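Local coordinates for GTP-binding protein (HflX) (Sulfolobus solfataricus, PDB 3KXI) that hydrolyses GTP, with magnesium as cofactor, and associates with the large (50S) ribosomal subunit, where it may act in protein synthesis or ribosome biogenesis, at residues 177-182 against 225-230; 183-188 against 231-236; 269-274 against 309-314. All blocks are in the same frame, centred on the assembly; numbering follows the deposited sequence.

All three contacts belong to the G domain, and the first two follow the same pair of parallel strands, 181-185 and 226-232, from one end to the other. Contact 1 takes the far, partly exposed end, where aliphatic side chains accompany two backbone hydrogen bonds. Contact 2, centred about 17 Å away, is buried; there the strands give way to nucleotide-binding loops, and two aromatic rings pack together alongside the backbone bonds. Contact 3 turns from strands to helices 271-287 and 309-323 near the surface, its centre about 20 Å from that of contact 2, and relies on two lysines meeting a carboxylate and a backbone carbonyl.

Contact 1 (177-182 against 225-230); sequences NNIPSI and NRKIML
The side chain of I179 lies against the backbone of K227-M229: its CG2 methyl packs on the peptides there, while CD1 extends across the aliphatic part of K227, 3.5 Å from K227 CD. The two I179 branches divide the work because CG2 stands anti to the backbone N and CG1 beside it (chi1 -74°), one methyl going to the peptide and the other to the lysine. Lysine suits this margin, since its methylenes cover the isoleucine while its extended chain carries the ammonium away from 177-182.

Next to this apolar patch, M229 uses both its peptide groups. Its N-H bonds to P180 O over 2.9 Å, tilted 19° from the carbonyl plane, and its carbonyl receives I182 N at 2.8 Å in a nearly linear C=O...N line of 177°. Proline is tolerated because, of its backbone polar groups, the pairing with 225-230 uses the carbonyl oxygen and not an N-H. S181, small and beside the bent side chain of M229, brings its CB to 3.7 Å from M229 CG on one face. The other face holds I182, whose CD1 meets I228 CG2 at 3.8 Å and whose CB meets L230 CD2.

Further out, D259, just before strand 260-266, bonds to S181 N. Strands 181-185 and 226-232 thus pair in parallel, with helix 341-355 (I348) and helix 192-199 (F196, L199) packed on the face of I182, I228 and L230, as the first strand of a P-loop GTPase domain does beside the strand leading to the DxxG loop.

Contact 2 (183-188 against 231-236); sequences GIVGYT and VDTVGF. With GDP (guanosine-5'-diphosphate), chain C.
The Y187 ring carries F236 CB over the centre of one face, 3.4 Å from the centroid and 13° off the normal, a CH-pi contact. From this CB the phenyl group runs on so that its edge is turned to the same tyrosine, a T-shaped pair with centroids 5.2 Å apart and planes at 66°. One face of the F236 ring lies over G186 N, with CE2 3.4 Å from G186 CA; V185 CB approaches the ring obliquely. G186 adopts backbone angles at which a CB would be jammed against the carbonyl oxygen of V185, so a glycine suits the turn. With CG anti to its own carbonyl carbon (chi1 -52°), F236 is directed back over G186. Helix 271-287 adds cover, I284 touching the side chains of both Y187 and F236.

The backbones of the two loops are joined as well: F236 N donates to G186 O over 2.9 Å from above the carbonyl plane, and T188 N makes a weak bond back to F236 O. This joins the start of the P-loop, the Walker A turn after strand 181-185, to F236, directly after D232-G235, the G3 (DxxG) element of GTPases. K192 NZ also bonds to G186 O and, weakly, to Y187 O, and like T193 N it bonds to GDP.

Toward the strands, I184 N reaches V231 O almost straight at 2.9 Å, while T233 N bonds in the carbonyl plane to I184 O. The methyl T233 CG2 lies beside V185 CG1, both pointing the same way. D232 OD2 is hydrogen-bonded to T193 OG1, and the D232 side chain comes to about 4 Å from the magnesium ion, consistent with its predicted part in the nucleotide site.

Contact 3 (269-274 against 309-314); sequences FSENLL and LYKKLD
K312 stretches its methylenes between L274 and E271 before its ammonium reaches the backbone just before helix 271-287. L274 CD2 lies 3.7 Å from K312 CB, the two side chains crossing at about a right angle, and E271 OE2 sits 3.4 Å from K312 CG. The chain leaves with CG beside its backbone N (chi1 -57°) and stays extended from there, which carries NZ across to F269 O at 3.0 Å, well above the carbonyl plane. NZ also bonds to S267 O, so two carbonyls of the loop before the helix share one ammonium. Lysine suits this buried position because its long arm supplies both the apolar cover and the charge at its end; an alanine here would probably leave F269 O and S267 O without this donor and strip the methylenes that lie along E271 and part of L274.

E271 also faces the neighbouring lysine. Its chain bends at chi2 (81°) and crosses K311 at about a right angle, with OE2 3.4 Å from K311 CD and OE1 3.5 Å from K311 NZ, a long, weak salt bridge at the exposed margin.

The E271 carboxylate lies 4.8 Å, OE2 to NZ, from the K312 ammonium. That opposite charge, with K311, would probably help to keep the glutamate ionised, and the loop carbonyls are likely to stabilise the lysine's positive charge.

Contact 1 (177-182 against 225-230)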
loop_
_atom_site.group_PDB
_atom_site.type_symbol
_atom_site.label_atom_id
_atom_site.label_comp_id
_atom_site.label_asym_id
_atom_site.label_seq_id
_atom_site.Cartn_x
_atom_site.Cartn_y
_atom_site.Cartn_z
ATOM N N ASN A 177 5.737 -19.302 13.754
ATOM C CA ASN A 177 4.967 -18.358 14.548
ATOM C C ASN A 177 4.023 -19.090 15.482
ATOM O O ASN A 177 3.430 -20.101 15.104
ATOM C CB ASN A 177 4.185 -17.407 13.643
ATOM C CG ASN A 177 5.091 -16.527 12.802
ATOM O OD1 ASN A 177 5.986 -15.858 13.323
ATOM N ND2 ASN A 177 4.861 -16.524 11.492
ATOM N N ASN A 178 3.902 -18.588 16.706
ATOM C CA ASN A 178 2.972 -19.164 17.665
ATOM C C ASN A 178 1.597 -19.246 17.015
ATOM O O ASN A 178 0.943 -20.293 17.011
ATOM C CB ASN A 178 2.917 -18.305 18.935
ATOM C CG ASN A 178 2.133 -18.966 20.061
ATOM O OD1 ASN A 178 2.148 -20.188 20.215
ATOM N ND2 ASN A 178 1.448 -18.153 20.861
ATOM N N ILE A 179 1.185 -18.126 16.437
ATOM C CA ILE A 179 -0.130 -17.995 15.838
ATOM C C ILE A 179 0.002 -17.807 14.332
ATOM O O ILE A 179 0.878 -17.075 13.869
ATOM C CB ILE A 179 -0.886 -16.801 16.468
ATOM C CG1 ILE A 179 -1.348 -17.164 17.884
ATOM C CG2 ILE A 179 -2.046 -16.373 15.589
ATOM C CD1 ILE A 179 -1.855 -15.990 18.703
ATOM N N PRO A 180 -0.855 -18.492 13.559
ATOM C CA PRO A 180 -0.874 -18.297 12.108
ATOM C C PRO A 180 -1.134 -16.835 11.778
ATOM O O PRO A 180 -2.054 -16.233 12.335
ATOM C CB PRO A 180 -2.069 -19.141 11.656
ATOM C CG PRO A 180 -2.272 -20.145 12.735
ATOM C CD PRO A 180 -1.873 -19.457 14.006
ATOM N N SER A 181 -0.331 -16.262 10.893
ATOM C CA SER A 181 -0.584 -14.900 10.454
ATOM C C SER A 181 -1.073 -14.862 9.002
ATOM O O SER A 181 -0.462 -15.439 8.100
ATOM C CB SER A 181 0.634 -13.998 10.679
ATOM O OG SER A 181 1.759 -14.444 9.949
ATOM N N ILE A 182 -2.198 -14.183 8.804
ATOM C CA ILE A 182 -2.841 -14.091 7.504
ATOM C C ILE A 182 -2.812 -12.656 6.991
ATOM O O ILE A 182 -3.488 -11.777 7.524
ATOM C CB ILE A 182 -4.295 -14.593 7.576
ATOM C CG1 ILE A 182 -4.323 -16.043 8.075
ATOM C CG2 ILE A 182 -4.973 -14.455 6.223
ATOM C CD1 ILE A 182 -5.710 -16.630 8.244
ATOM N N ASN A 225 -11.894 -21.060 19.301
ATOM C CA ASN A 225 -10.914 -21.419 20.314
ATOM C C ASN A 225 -9.488 -21.237 19.818
ATOM O O ASN A 225 -8.534 -21.652 20.474
ATOM C CB ASN A 225 -11.140 -22.861 20.772
ATOM C CG ASN A 225 -12.535 -23.083 21.330
ATOM O OD1 ASN A 225 -13.354 -22.162 21.381
ATOM N ND2 ASN A 225 -12.812 -24.314 21.756
ATOM N N ARG A 226 -9.351 -20.609 18.656
ATOM C CA ARG A 226 -8.040 -20.395 18.065
ATOM C C ARG A 226 -7.799 -18.938 17.697
ATOM O O ARG A 226 -8.678 -18.268 17.154
ATOM C CB ARG A 226 -7.836 -21.312 16.861
ATOM C CG ARG A 226 -7.694 -22.759 17.278
ATOM C CD ARG A 226 -7.298 -23.675 16.134
ATOM N NE ARG A 226 -6.993 -25.007 16.650
ATOM C CZ ARG A 226 -6.835 -26.083 15.892
ATOM N NH1 ARG A 226 -6.957 -25.972 14.575
ATOM N NH2 ARG A 226 -6.559 -27.262 16.450
ATOM N N LYS A 227 -6.600 -18.457 18.018
ATOM C CA LYS A 227 -6.221 -17.071 17.769
ATOM C C LYS A 227 -5.426 -16.947 16.467
ATOM O O LYS A 227 -4.675 -17.852 16.088
ATOM C CB LYS A 227 -5.416 -16.516 18.948
ATOM C CG LYS A 227 -5.457 -15.002 19.064
ATOM C CD LYS A 227 -4.620 -14.509 20.232
ATOM C CE LYS A 227 -4.569 -12.986 20.261
ATOM N NZ LYS A 227 -3.447 -12.490 21.114
ATOM N N ILE A 228 -5.602 -15.817 15.787
ATOM C CA ILE A 228 -5.070 -15.629 14.444
ATOM C C ILE A 228 -4.510 -14.220 14.278
ATOM O O ILE A 228 -5.201 -13.238 14.543
ATOM C CB ILE A 228 -6.176 -15.857 13.389
ATOM C CG1 ILE A 228 -7.002 -17.102 13.741
ATOM C CG2 ILE A 228 -5.577 -15.949 11.992
ATOM C CD1 ILE A 228 -8.219 -17.318 12.863
ATOM N N MET A 229 -3.259 -14.115 13.844
ATOM C CA MET A 229 -2.654 -12.805 13.597
ATOM C C MET A 229 -3.024 -12.250 12.216
ATOM O O MET A 229 -2.772 -12.880 11.187
ATOM C CB MET A 229 -1.131 -12.868 13.759
ATOM C CG MET A 229 -0.389 -11.610 13.307
ATOM S SD MET A 229 -0.718 -10.139 14.303
ATOM C CE MET A 229 -0.273 -10.721 15.935
ATOM N N LEU A 230 -3.630 -11.067 12.200
ATOM C CA LEU A 230 -3.979 -10.414 10.945
ATOM C C LEU A 230 -3.013 -9.291 10.611
ATOM O O LEU A 230 -2.523 -8.587 11.495
ATOM C CB LEU A 230 -5.409 -9.875 10.980
ATOM C CG LEU A 230 -6.510 -10.868 10.610
ATOM C CD1 LEU A 230 -7.839 -10.140 10.459
ATOM C CD2 LEU A 230 -6.149 -11.591 9.329
#

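Contact 2 (183-188 against 231-236)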
loop_
_atom_site.group_PDB
_atom_site.type_symbol
_atom_site.label_atom_id
_atom_site.label_comp_id
_atom_site.label_asym_id
_atom_site.label_seq_id
_atom_site.Cartn_x
_atom_site.Cartn_y
_atom_site.Cartn_z
ATOM N N GLY A 183 -2.020 -12.430 5.950
ATOM C CA GLY A 183 -1.864 -11.107 5.383
ATOM C C GLY A 183 -2.960 -10.770 4.393
ATOM O O GLY A 183 -3.291 -11.565 3.509
ATOM N N ILE A 184 -3.529 -9.579 4.547
ATOM C CA ILE A 184 -4.556 -9.108 3.635
ATOM C C ILE A 184 -3.912 -8.283 2.535
ATOM O O ILE A 184 -3.289 -7.249 2.793
ATOM C CB ILE A 184 -5.615 -8.267 4.356
ATOM C CG1 ILE A 184 -6.194 -9.044 5.539
ATOM C CG2 ILE A 184 -6.710 -7.859 3.388
ATOM C CD1 ILE A 184 -7.255 -8.286 6.292
ATOM N N VAL A 185 -4.066 -8.759 1.305
ATOM C CA VAL A 185 -3.439 -8.136 0.149
ATOM C C VAL A 185 -4.481 -7.755 -0.902
ATOM O O VAL A 185 -5.643 -8.158 -0.826
ATOM C CB VAL A 185 -2.371 -9.063 -0.473
ATOM C CG1 VAL A 185 -1.284 -9.390 0.548
ATOM C CG2 VAL A 185 -3.013 -10.339 -0.994
ATOM N N GLY A 186 -4.056 -6.966 -1.880
ATOM C CA GLY A 186 -4.960 -6.444 -2.886
ATOM C C GLY A 186 -4.629 -5.015 -3.284
ATOM O O GLY A 186 -3.898 -4.305 -2.581
ATOM N N TYR A 187 -5.174 -4.590 -4.421
ATOM C CA TYR A 187 -4.933 -3.239 -4.915
ATOM C C TYR A 187 -5.499 -2.182 -3.989
ATOM O O TYR A 187 -6.344 -2.465 -3.145
ATOM C CB TYR A 187 -5.477 -3.059 -6.331
ATOM C CG TYR A 187 -4.511 -3.528 -7.391
ATOM C CD1 TYR A 187 -4.630 -4.793 -7.963
ATOM C CD2 TYR A 187 -3.467 -2.708 -7.814
ATOM C CE1 TYR A 187 -3.740 -5.223 -8.935
ATOM C CE2 TYR A 187 -2.576 -3.128 -8.779
ATOM C CZ TYR A 187 -2.716 -4.384 -9.337
ATOM O OH TYR A 187 -1.829 -4.801 -10.298
ATOM N N THR A 188 -5.008 -0.961 -4.140
ATOM C CA THR A 188 -5.471 0.136 -3.312
ATOM C C THR A 188 -6.914 0.448 -3.671
ATOM O O THR A 188 -7.301 0.374 -4.838
ATOM C CB THR A 188 -4.581 1.380 -3.465
ATOM O OG1 THR A 188 -4.215 1.537 -4.839
ATOM C CG2 THR A 188 -3.309 1.210 -2.647
ATOM N N VAL A 231 -2.745 -9.128 9.322
ATOM C CA VAL A 231 -1.846 -8.089 8.860
ATOM C C VAL A 231 -2.504 -7.289 7.748
ATOM O O VAL A 231 -2.833 -7.837 6.699
ATOM C CB VAL A 231 -0.543 -8.695 8.308
ATOM C CG1 VAL A 231 0.463 -7.600 8.006
ATOM C CG2 VAL A 231 0.037 -9.716 9.289
ATOM N N ASP A 232 -2.718 -5.998 7.975
ATOM C CA ASP A 232 -3.028 -5.127 6.859
ATOM C C ASP A 232 -1.719 -4.862 6.131
ATOM O O ASP A 232 -0.833 -4.165 6.630
ATOM C CB ASP A 232 -3.666 -3.814 7.296
ATOM C CG ASP A 232 -4.132 -2.980 6.109
ATOM O OD1 ASP A 232 -4.466 -3.573 5.058
ATOM O OD2 ASP A 232 -4.158 -1.736 6.220
ATOM N N THR A 233 -1.600 -5.444 4.951
ATOM C CA THR A 233 -0.371 -5.400 4.188
ATOM C C THR A 233 -0.361 -4.135 3.337
ATOM O O THR A 233 -1.392 -3.469 3.203
ATOM C CB THR A 233 -0.258 -6.690 3.333
ATOM O OG1 THR A 233 0.652 -7.606 3.959
ATOM C CG2 THR A 233 0.185 -6.404 1.914
ATOM N N VAL A 234 0.805 -3.773 2.809
ATOM C CA VAL A 234 0.874 -2.747 1.774
ATOM C C VAL A 234 0.219 -3.310 0.512
ATOM O O VAL A 234 0.422 -4.469 0.150
ATOM C CB VAL A 234 2.329 -2.328 1.477
ATOM C CG1 VAL A 234 3.128 -3.503 0.932
ATOM C CG2 VAL A 234 2.361 -1.165 0.503
ATOM N N GLY A 235 -0.584 -2.507 -0.161
ATOM C CA GLY A 235 -1.333 -3.050 -1.272
ATOM C C GLY A 235 -0.503 -3.319 -2.512
ATOM O O GLY A 235 0.731 -3.213 -2.503
ATOM N N PHE A 236 -1.196 -3.696 -3.579
ATOM C CA PHE A 236 -0.653 -3.574 -4.915
ATOM C C PHE A 236 -0.886 -2.122 -5.293
ATOM O O PHE A 236 -1.937 -1.556 -4.992
ATOM C CB PHE A 236 -1.377 -4.509 -5.876
ATOM C CG PHE A 236 -1.441 -5.928 -5.396
ATOM C CD1 PHE A 236 -0.303 -6.560 -4.908
ATOM C CD2 PHE A 236 -2.632 -6.637 -5.436
ATOM C CE1 PHE A 236 -0.353 -7.873 -4.465
ATOM C CE2 PHE A 236 -2.690 -7.951 -4.996
ATOM C CZ PHE A 236 -1.548 -8.570 -4.509
HETATM P PB GDP C . -7.588 -0.372 0.425
HETATM O O1B GDP C . -6.768 0.758 -0.150
HETATM O O2B GDP C . -7.450 -1.595 -0.447
HETATM O O3B GDP C . -7.123 -0.727 1.812
HETATM O O3A GDP C . -9.130 0.076 0.463
HETATM P PA GDP C . -9.795 0.863 1.697
HETATM O O1A GDP C . -9.989 -0.040 2.894
HETATM O O2A GDP C . -8.966 2.079 2.048
HETATM O "O5'" GDP C . -11.215 1.258 1.053
HETATM C "C5'" GDP C . -11.242 1.977 -0.193
HETATM C "C4'" GDP C . -12.598 2.651 -0.286
HETATM O "O4'" GDP C . -13.599 1.685 -0.615
HETATM C "C3'" GDP C . -12.912 3.169 1.102
HETATM O "O3'" GDP C . -13.295 4.544 1.030
HETATM C "C2'" GDP C . -14.043 2.300 1.612
HETATM O "O2'" GDP C . -15.002 3.083 2.321
HETATM C "C1'" GDP C . -14.643 1.679 0.363
HETATM N N9 GDP C . -15.051 0.282 0.642
HETATM C C8 GDP C . -14.269 -0.669 1.192
HETATM N N7 GDP C . -14.936 -1.845 1.308
HETATM C C5 GDP C . -16.173 -1.659 0.811
HETATM C C6 GDP C . -17.384 -2.493 0.620
HETATM O O6 GDP C . -17.408 -3.695 0.970
HETATM N N1 GDP C . -18.453 -1.906 0.063
HETATM C C2 GDP C . -18.456 -0.615 -0.320
HETATM N N2 GDP C . -19.577 -0.096 -0.877
HETATM N N3 GDP C . -17.384 0.201 -0.175
HETATM C C4 GDP C . -16.240 -0.256 0.371
#

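Contact 3 (269-274 against 309-314)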
loop_
_atom_site.group_PDB
_atom_site.type_symbol
_atom_site.label_atom_id
_atom_site.label_comp_id
_atom_site.label_asym_id
_atom_site.label_seq_id
_atom_site.Cartn_x
_atom_site.Cartn_y
_atom_site.Cartn_z
ATOM N N PHE A 269 -15.489 -3.590 -10.577
ATOM C CA PHE A 269 -14.788 -3.572 -11.862
ATOM C C PHE A 269 -15.598 -4.286 -12.946
ATOM O O PHE A 269 -16.193 -5.337 -12.695
ATOM C CB PHE A 269 -13.415 -4.250 -11.752
ATOM C CG PHE A 269 -12.336 -3.370 -11.197
ATOM C CD1 PHE A 269 -12.104 -2.113 -11.726
ATOM C CD2 PHE A 269 -11.528 -3.814 -10.164
ATOM C CE1 PHE A 269 -11.101 -1.304 -11.218
ATOM C CE2 PHE A 269 -10.522 -3.012 -9.652
ATOM C CZ PHE A 269 -10.307 -1.757 -10.180
ATOM N N SER A 270 -15.614 -3.719 -14.150
ATOM C CA SER A 270 -16.181 -4.416 -15.299
ATOM C C SER A 270 -15.337 -5.653 -15.560
ATOM O O SER A 270 -14.170 -5.705 -15.165
ATOM C CB SER A 270 -16.209 -3.512 -16.535
ATOM O OG SER A 270 -14.904 -3.094 -16.910
ATOM N N GLU A 271 -15.917 -6.652 -16.218
ATOM C CA GLU A 271 -15.226 -7.922 -16.425
ATOM C C GLU A 271 -13.804 -7.759 -16.968
ATOM O O GLU A 271 -12.885 -8.450 -16.530
ATOM C CB GLU A 271 -16.040 -8.854 -17.328
ATOM C CG GLU A 271 -17.117 -9.626 -16.582
ATOM C CD GLU A 271 -18.366 -8.801 -16.343
ATOM O OE1 GLU A 271 -18.926 -8.271 -17.332
ATOM O OE2 GLU A 271 -18.795 -8.689 -15.173
ATOM N N ASN A 272 -13.627 -6.849 -17.919
ATOM C CA ASN A 272 -12.303 -6.602 -18.470
ATOM C C ASN A 272 -11.302 -6.171 -17.399
ATOM O O ASN A 272 -10.251 -6.788 -17.244
ATOM C CB ASN A 272 -12.363 -5.579 -19.610
ATOM C CG ASN A 272 -12.744 -6.213 -20.945
ATOM O OD1 ASN A 272 -13.176 -5.525 -21.876
ATOM N ND2 ASN A 272 -12.578 -7.535 -21.042
ATOM N N LEU A 273 -11.635 -5.120 -16.653
ATOM C CA LEU A 273 -10.777 -4.663 -15.563
ATOM C C LEU A 273 -10.649 -5.723 -14.470
ATOM O O LEU A 273 -9.602 -5.850 -13.828
ATOM C CB LEU A 273 -11.292 -3.352 -14.967
ATOM C CG LEU A 273 -11.006 -2.086 -15.773
ATOM C CD1 LEU A 273 -11.856 -2.040 -17.037
ATOM C CD2 LEU A 273 -11.261 -0.861 -14.914
ATOM N N LEU A 274 -11.722 -6.479 -14.264
ATOM C CA LEU A 274 -11.706 -7.579 -13.314
ATOM C C LEU A 274 -10.643 -8.604 -13.708
ATOM O O LEU A 274 -9.904 -9.106 -12.861
ATOM C CB LEU A 274 -13.083 -8.241 -13.247
ATOM C CG LEU A 274 -13.512 -8.774 -11.878
ATOM C CD1 LEU A 274 -13.245 -7.722 -10.808
ATOM C CD2 LEU A 274 -14.979 -9.171 -11.900
ATOM N N LEU A 309 -23.348 -10.026 -9.709
ATOM C CA LEU A 309 -22.627 -10.845 -8.740
ATOM C C LEU A 309 -22.207 -12.229 -9.263
ATOM O O LEU A 309 -21.016 -12.509 -9.408
ATOM C CB LEU A 309 -23.442 -11.000 -7.456
ATOM C CG LEU A 309 -22.627 -11.541 -6.281
ATOM C CD1 LEU A 309 -21.442 -10.630 -6.009
ATOM C CD2 LEU A 309 -23.489 -11.699 -5.042
ATOM N N TYR A 310 -23.186 -13.095 -9.523
ATOM C CA TYR A 310 -22.928 -14.447 -10.017
ATOM C C TYR A 310 -21.875 -14.474 -11.114
ATOM O O TYR A 310 -20.895 -15.216 -11.034
ATOM C CB TYR A 310 -24.225 -15.071 -10.542
ATOM C CG TYR A 310 -25.103 -15.648 -9.453
ATOM C CD1 TYR A 310 -25.806 -14.820 -8.584
ATOM C CD2 TYR A 310 -25.229 -17.022 -9.294
ATOM C CE1 TYR A 310 -26.608 -15.347 -7.588
ATOM C CE2 TYR A 310 -26.025 -17.558 -8.303
ATOM C CZ TYR A 310 -26.713 -16.718 -7.451
ATOM O OH TYR A 310 -27.510 -17.253 -6.462
ATOM N N LYS A 311 -22.103 -13.667 -12.144
ATOM C CA LYS A 311 -21.209 -13.556 -13.289
ATOM C C LYS A 311 -19.768 -13.272 -12.841
ATOM O O LYS A 311 -18.838 -14.010 -13.175
ATOM C CB LYS A 311 -21.718 -12.434 -14.189
ATOM C CG LYS A 311 -21.015 -12.246 -15.517
ATOM C CD LYS A 311 -21.308 -10.834 -16.023
ATOM C CE LYS A 311 -21.520 -10.779 -17.523
ATOM N NZ LYS A 311 -22.137 -9.479 -17.917
ATOM N N LYS A 312 -19.598 -12.198 -12.076
ATOM C CA LYS A 312 -18.279 -11.788 -11.604
ATOM C C LYS A 312 -17.686 -12.802 -10.633
ATOM O O LYS A 312 -16.480 -13.054 -10.652
ATOM C CB LYS A 312 -18.347 -10.410 -10.939
ATOM C CG LYS A 312 -18.905 -9.326 -11.835
ATOM C CD LYS A 312 -18.803 -7.954 -11.195
ATOM C CE LYS A 312 -19.362 -6.875 -12.117
ATOM N NZ LYS A 312 -19.053 -5.501 -11.654
ATOM N N LEU A 313 -18.534 -13.383 -9.788
ATOM C CA LEU A 313 -18.069 -14.350 -8.797
ATOM C C LEU A 313 -17.529 -15.616 -9.462
ATOM O O LEU A 313 -16.498 -16.158 -9.054
ATOM C CB LEU A 313 -19.178 -14.696 -7.800
ATOM C CG LEU A 313 -18.822 -15.755 -6.751
ATOM C CD1 LEU A 313 -17.641 -15.316 -5.903
ATOM C CD2 LEU A 313 -20.014 -16.070 -5.864
ATOM N N ASP A 314 -18.221 -16.083 -10.493
ATOM C CA ASP A 314 -17.760 -17.257 -11.215
ATOM C C ASP A 314 -16.501 -16.954 -12.019
ATOM O O ASP A 314 -15.611 -17.802 -12.144
ATOM C CB ASP A 314 -18.848 -17.790 -12.146
ATOM C CG ASP A 314 -18.367 -18.956 -12.968
ATOM O OD1 ASP A 314 -18.126 -18.761 -14.181
ATOM O OD2 ASP A 314 -18.203 -20.054 -12.392
#